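Local coordinates for protein structure-specific endonuclease subunit SLX1 (Candida glabrata, PDB 4XLG) that probably cuts branched DNA near junctions with single strands, as the catalytic, zinc-binding subunit of the SLX1-SLX4 endonuclease in DNA repair and recombination, at residues Y14-I19 with R38-S43; T129-N134 with Q191-T196. The protein carries 1 engineered substitution. One frame throughout, in Å; residues are numbered along the deposited sequence.

In the fold
Interactions 1 and 2 come in series along the chain and rest on the same five-stranded mixed sheet. Their centres are 15 Å apart; the nearest atoms, about 6 Å apart, do not touch. Interaction 1 joins strand 12-18 to helix 33-41 inside the GIY-YIG range. Interaction 2 joins strand 129-132 to helix 176-213, and strand 60-67 lies between the two strands in the sheet. The long helix also meets interaction 1, through Ile19, Arg38 and Asn41. It ends at residue 213, shortly before the first zinc ligand, Cys219, so the nuclease sheet is packed against the same helix that leads along the chain into the zinc-finger region.

Interaction 1: residues Y14-I19 with R38-S43; sequences YLLQSI and RQHNGS
The imidazole of His40 has the methyl Leu16 CD1 over one face and the phenol of Tyr14 at its edge, with Tyr14 CZ in the ring plane. Tyr14 in turn receives His40 NE2 at its own edge, near the plane of the phenol ring. The ring planes stand at 64° with centroids 5.6 Å apart, so the pair meets rim to rim and is not a stack. What joins them is a hydrogen bond of 2.6 Å between Tyr14 OH and His40 NE2, in which either atom could be the donor. On the face, Leu16 CD1 lies 4.0 Å from the centroid of the His40 ring and 28° off its normal, a CH-pi contact; its closest ring atom is His40 CD2, 3.6 Å from Leu16 CD1. Tyr14 belongs to the first sequence signature of the GIY-YIG fold, and Tyr26 to Gly28 form the second on the adjoining antiparallel strand, where Tyr14 and Gly28 are linked by backbone hydrogen bonding. Tyr26 also meets His40 edge-to-face. With Tyr14 CG set between the backbone N and the carbonyl carbon (chi1 54°), the phenol reaches from strand 12-18 to the last turn of helix 33-41. There its hydroxyl has a second hydrogen-bond partner one turn earlier, Arg36 NH2, so two residues of this helix hold the same oxygen.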
loop_
_atom_site.group_PDB
_atom_site.type_symbol
_atom_site.label_atom_id
_atom_site.label_comp_id
_atom_site.label_asym_id
_atom_site.label_seq_id
_atom_site.Cartn_x
_atom_site.Cartn_y
_atom_site.Cartn_z
ATOM N N TYR B 14 -0.705 7.824 8.877
ATOM C CA TYR B 14 -0.630 7.699 10.336
ATOM C C TYR B 14 -1.726 8.453 11.018
ATOM O O TYR B 14 -2.286 9.433 10.505
ATOM C CB TYR B 14 0.734 8.195 10.876
ATOM C CG TYR B 14 1.082 9.643 10.431
ATOM C CD1 TYR B 14 0.673 10.759 11.190
ATOM C CD2 TYR B 14 1.806 9.873 9.220
ATOM C CE1 TYR B 14 0.993 12.062 10.788
ATOM C CE2 TYR B 14 2.166 11.180 8.822
ATOM C CZ TYR B 14 1.724 12.269 9.643
ATOM O OH TYR B 14 2.029 13.529 9.246
ATOM N N LEU B 15 -2.041 7.949 12.221
ATOM C CA LEU B 15 -2.983 8.647 13.107
ATOM C C LEU B 15 -2.231 9.073 14.377
ATOM O O LEU B 15 -1.573 8.231 15.023
ATOM C CB LEU B 15 -4.144 7.705 13.469
ATOM C CG LEU B 15 -5.138 8.257 14.516
ATOM C CD1 LEU B 15 -5.876 9.510 13.976
ATOM C CD2 LEU B 15 -6.123 7.142 14.959
ATOM N N LEU B 16 -2.291 10.367 14.682
ATOM C CA LEU B 16 -1.680 10.901 15.913
ATOM C C LEU B 16 -2.802 11.189 16.881
ATOM O O LEU B 16 -3.883 11.577 16.479
ATOM C CB LEU B 16 -0.926 12.219 15.670
ATOM C CG LEU B 16 0.088 12.241 14.516
ATOM C CD1 LEU B 16 0.737 13.704 14.502
ATOM C CD2 LEU B 16 1.136 11.088 14.728
ATOM N N GLN B 17 -2.508 10.998 18.159
ATOM C CA GLN B 17 -3.400 11.409 19.223
ATOM C C GLN B 17 -2.581 12.242 20.189
ATOM O O GLN B 17 -1.556 11.792 20.665
ATOM C CB GLN B 17 -3.974 10.180 19.928
ATOM C CG GLN B 17 -4.975 10.586 21.091
ATOM C CD GLN B 17 -5.584 9.344 21.774
ATOM O OE1 GLN B 17 -5.135 8.205 21.555
ATOM N NE2 GLN B 17 -6.582 9.575 22.597
ATOM N N SER B 18 -3.029 13.460 20.482
ATOM C CA SER B 18 -2.262 14.293 21.423
ATOM C C SER B 18 -2.121 13.587 22.778
ATOM O O SER B 18 -3.101 12.999 23.326
ATOM C CB SER B 18 -2.963 15.663 21.581
ATOM O OG SER B 18 -2.339 16.397 22.649
ATOM N N ILE B 19 -0.925 13.645 23.370
ATOM C CA ILE B 19 -0.799 12.977 24.678
ATOM C C ILE B 19 -1.564 13.694 25.774
ATOM O O ILE B 19 -2.275 13.068 26.559
ATOM C CB ILE B 19 0.726 12.817 25.025
ATOM C CG1 ILE B 19 1.295 11.840 23.979
ATOM C CG2 ILE B 19 0.947 12.270 26.463
ATOM C CD1 ILE B 19 2.887 11.950 23.879
ATOM N N ARG B 38 8.989 13.835 14.548
ATOM C CA ARG B 38 9.782 14.942 15.111
ATOM C C ARG B 38 9.329 16.319 14.636
ATOM O O ARG B 38 9.405 17.283 15.402
ATOM C CB ARG B 38 11.319 14.866 14.763
ATOM C CG ARG B 38 12.082 13.701 15.338
ATOM C CD ARG B 38 13.656 14.004 15.248
ATOM N NE ARG B 38 14.083 14.255 13.862
ATOM C CZ ARG B 38 14.380 13.260 13.028
ATOM N NH1 ARG B 38 14.304 12.003 13.471
ATOM N NH2 ARG B 38 14.745 13.508 11.783
ATOM N N GLN B 39 8.970 16.414 13.355
ATOM C CA GLN B 39 8.499 17.708 12.789
ATOM C C GLN B 39 7.176 18.110 13.477
ATOM O O GLN B 39 6.971 19.274 13.826
ATOM C CB GLN B 39 8.292 17.598 11.296
ATOM C CG GLN B 39 9.664 17.574 10.535
ATOM C CD GLN B 39 9.428 17.355 9.053
ATOM O OE1 GLN B 39 8.806 16.370 8.650
ATOM N NE2 GLN B 39 9.826 18.324 8.253
ATOM N N HIS B 40 6.293 17.148 13.660
ATOM C CA HIS B 40 5.017 17.486 14.348
ATOM C C HIS B 40 5.247 17.895 15.801
ATOM O O HIS B 40 4.522 18.764 16.353
ATOM C CB HIS B 40 4.013 16.293 14.326
ATOM C CG HIS B 40 3.362 16.073 12.994
ATOM N ND1 HIS B 40 2.646 17.059 12.339
ATOM C CD2 HIS B 40 3.239 14.958 12.242
ATOM C CE1 HIS B 40 2.159 16.570 11.215
ATOM N NE2 HIS B 40 2.464 15.286 11.155
ATOM N N ASN B 41 6.217 17.271 16.469
ATOM C CA ASN B 41 6.437 17.522 17.886
ATOM C C ASN B 41 7.390 18.629 18.208
ATOM O O ASN B 41 7.432 19.151 19.302
ATOM C CB ASN B 41 6.908 16.232 18.557
ATOM C CG ASN B 41 5.726 15.272 18.742
ATOM O OD1 ASN B 41 4.575 15.739 18.741
ATOM N ND2 ASN B 41 5.995 13.975 18.879
ATOM N N GLY B 42 8.148 19.037 17.230
ATOM C CA GLY B 42 9.117 20.085 17.479
ATOM C C GLY B 42 8.699 21.177 16.546
ATOM O O GLY B 42 7.669 21.789 16.741
ATOM N N SER B 43 9.451 21.376 15.492
ATOM C CA SER B 43 8.933 22.221 14.393
ATOM C C SER B 43 9.304 21.657 13.011
ATOM O O SER B 43 10.162 20.768 12.892
ATOM C CB SER B 43 9.459 23.647 14.527
ATOM O OG SER B 43 10.869 23.601 14.425
#

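Interaction 2: residues T129-N134 with Q191-T196; sequences TLHFFN and QNLYST
Leu193 CD2 sits at the junction of two rings, 3.7 Å from His131 CD2 and equally 3.7 Å from Phe133 CZ. The methyl lies over one face of the imidazole: Leu193 CD2 is 3.9 Å from the centroid of the His131 ring and 23° off its normal, which defines a CH-pi contact. The other branch lies on the same side of the imidazole, displaced toward its ND1-CE1 edge, with Leu193 CD1 4.0 Å from His131 ND1. Phe133 is met obliquely and its side chain crosses that of Leu193 at about a right angle; Leu193 CB also approaches Phe133 CE1. The two aromatic residues are themselves nested: His131 CD2 stands 3.4 Å above the plane of the Phe133 ring, offset toward its rim, while Phe133 CD1 lies in plane at the imidazole edge. This is helix-on-sheet packing: a leucine of the long helix 176-213 points at the sheet and packs on His131 of strand 129-132 and on Phe133 just after it, the backbones being closest at His131 and Leu193 with CA atoms 9.0 Å apart. Leu193 also touches Tyr67 of the antiparallel neighbour strand 60-67. His131, with CG anti to its own N (chi1 -180°), projects toward the helix, and both ring nitrogens are satisfied from strand 160-168, ND1 by Ser162 OG and NE2 by Ser164 OG. These two bonds restrain rotation of the imidazole and present its face to Leu193. Farther out, the chain turns a corner at Phe133, and Asn134 follows as the N-cap of helix 135-143, its OD1 accepting from Val137 N and its ND2 bonding Glu61 OE2 and Thr169 O.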
loop_
_atom_site.group_PDB
_atom_site.type_symbol
_atom_site.label_atom_id
_atom_site.label_comp_id
_atom_site.label_asym_id
_atom_site.label_seq_id
_atom_site.Cartn_x
_atom_site.Cartn_y
_atom_site.Cartn_z
ATOM N N THR B 129 -0.863 -3.025 5.485
ATOM C CA THR B 129 -0.637 -3.453 6.855
ATOM C C THR B 129 -1.111 -2.360 7.795
ATOM O O THR B 129 -0.688 -1.201 7.653
ATOM C CB THR B 129 0.865 -3.753 7.116
ATOM O OG1 THR B 129 1.234 -4.913 6.338
ATOM C CG2 THR B 129 1.161 -4.031 8.643
ATOM N N LEU B 130 -1.956 -2.734 8.760
ATOM C CA LEU B 130 -2.400 -1.797 9.800
ATOM C C LEU B 130 -1.564 -2.108 11.068
ATOM O O LEU B 130 -1.670 -3.198 11.629
ATOM C CB LEU B 130 -3.914 -1.984 10.064
ATOM C CG LEU B 130 -4.438 -1.353 11.365
ATOM C CD1 LEU B 130 -4.197 0.168 11.364
ATOM C CD2 LEU B 130 -5.932 -1.740 11.450
ATOM N N HIS B 131 -0.763 -1.144 11.515
ATOM C CA HIS B 131 0.133 -1.384 12.649
ATOM C C HIS B 131 -0.248 -0.462 13.810
ATOM O O HIS B 131 -0.321 0.769 13.602
ATOM C CB HIS B 131 1.590 -1.067 12.286
ATOM C CG HIS B 131 2.522 -1.310 13.441
ATOM N ND1 HIS B 131 3.016 -2.562 13.751
ATOM C CD2 HIS B 131 2.961 -0.477 14.429
ATOM C CE1 HIS B 131 3.731 -2.496 14.862
ATOM N NE2 HIS B 131 3.731 -1.236 15.280
ATOM N N PHE B 132 -0.433 -1.036 15.006
ATOM C CA PHE B 132 -0.677 -0.229 16.225
ATOM C C PHE B 132 0.551 -0.088 17.109
ATOM O O PHE B 132 1.264 -1.066 17.353
ATOM C CB PHE B 132 -1.809 -0.880 17.070
ATOM C CG PHE B 132 -3.115 -0.817 16.372
ATOM C CD1 PHE B 132 -3.870 0.363 16.442
ATOM C CD2 PHE B 132 -3.586 -1.888 15.622
ATOM C CE1 PHE B 132 -5.109 0.479 15.773
ATOM C CE2 PHE B 132 -4.858 -1.819 14.971
ATOM C CZ PHE B 132 -5.616 -0.625 15.027
ATOM N N PHE B 133 0.797 1.130 17.579
ATOM C CA PHE B 133 1.873 1.389 18.522
ATOM C C PHE B 133 1.341 1.465 19.929
ATOM O O PHE B 133 2.105 1.583 20.915
ATOM C CB PHE B 133 2.541 2.711 18.201
ATOM C CG PHE B 133 3.157 2.746 16.828
ATOM C CD1 PHE B 133 4.383 2.059 16.598
ATOM C CD2 PHE B 133 2.529 3.443 15.780
ATOM C CE1 PHE B 133 4.979 2.106 15.322
ATOM C CE2 PHE B 133 3.121 3.507 14.483
ATOM C CZ PHE B 133 4.358 2.837 14.259
ATOM N N ASN B 134 0.019 1.445 20.021
ATOM C CA ASN B 134 -0.638 1.531 21.341
ATOM C C ASN B 134 -1.668 0.426 21.426
ATOM O O ASN B 134 -2.538 0.310 20.544
ATOM C CB ASN B 134 -1.306 2.916 21.553
ATOM C CG ASN B 134 -1.907 3.061 22.969
ATOM O OD1 ASN B 134 -2.894 2.397 23.300
ATOM N ND2 ASN B 134 -1.281 3.909 23.819
ATOM N N GLN B 191 10.416 4.258 15.528
ATOM C CA GLN B 191 11.783 3.986 14.962
ATOM C C GLN B 191 11.960 2.510 14.709
ATOM O O GLN B 191 12.451 2.087 13.623
ATOM C CB GLN B 191 12.867 4.512 15.935
ATOM C CG GLN B 191 14.304 4.312 15.374
ATOM C CD GLN B 191 14.569 5.327 14.245
ATOM O OE1 GLN B 191 14.591 4.972 13.034
ATOM N NE2 GLN B 191 14.852 6.543 14.636
ATOM N N ASN B 192 11.601 1.689 15.696
ATOM C CA ASN B 192 11.832 0.253 15.533
ATOM C C ASN B 192 11.108 -0.326 14.342
ATOM O O ASN B 192 11.732 -1.060 13.533
ATOM C CB ASN B 192 11.421 -0.506 16.802
ATOM C CG ASN B 192 12.392 -0.259 17.947
ATOM O OD1 ASN B 192 13.484 0.303 17.741
ATOM N ND2 ASN B 192 11.979 -0.634 19.173
ATOM N N LEU B 193 9.819 0.019 14.189
ATOM C CA LEU B 193 9.030 -0.488 13.066
ATOM C C LEU B 193 9.639 -0.008 11.733
ATOM O O LEU B 193 9.833 -0.809 10.809
ATOM C CB LEU B 193 7.560 -0.024 13.138
ATOM C CG LEU B 193 6.733 -0.421 11.879
ATOM C CD1 LEU B 193 6.507 -1.950 11.810
ATOM C CD2 LEU B 193 5.421 0.310 11.799
ATOM N N TYR B 194 9.961 1.283 11.655
ATOM C CA TYR B 194 10.437 1.857 10.392
ATOM C C TYR B 194 11.808 1.266 9.987
ATOM O O TYR B 194 12.004 0.816 8.846
ATOM C CB TYR B 194 10.565 3.359 10.545
ATOM C CG TYR B 194 11.037 4.117 9.339
ATOM C CD1 TYR B 194 10.357 3.998 8.108
ATOM C CD2 TYR B 194 12.063 5.047 9.443
ATOM C CE1 TYR B 194 10.741 4.743 7.005
ATOM C CE2 TYR B 194 12.459 5.810 8.328
ATOM C CZ TYR B 194 11.767 5.648 7.127
ATOM O OH TYR B 194 12.114 6.432 6.088
ATOM N N SER B 195 12.749 1.263 10.927
ATOM C CA SER B 195 14.146 0.916 10.557
ATOM C C SER B 195 14.172 -0.573 10.254
ATOM O O SER B 195 14.929 -1.068 9.370
ATOM C CB SER B 195 15.143 1.290 11.682
ATOM O OG SER B 195 15.255 2.707 11.759
ATOM N N THR B 196 13.345 -1.308 10.981
ATOM C CA THR B 196 13.313 -2.754 10.733
ATOM C C THR B 196 12.706 -3.075 9.368
ATOM O O THR B 196 13.180 -3.979 8.671
ATOM C CB THR B 196 12.529 -3.498 11.833
ATOM O OG1 THR B 196 13.280 -3.452 13.081
ATOM C CG2 THR B 196 12.389 -4.974 11.471
#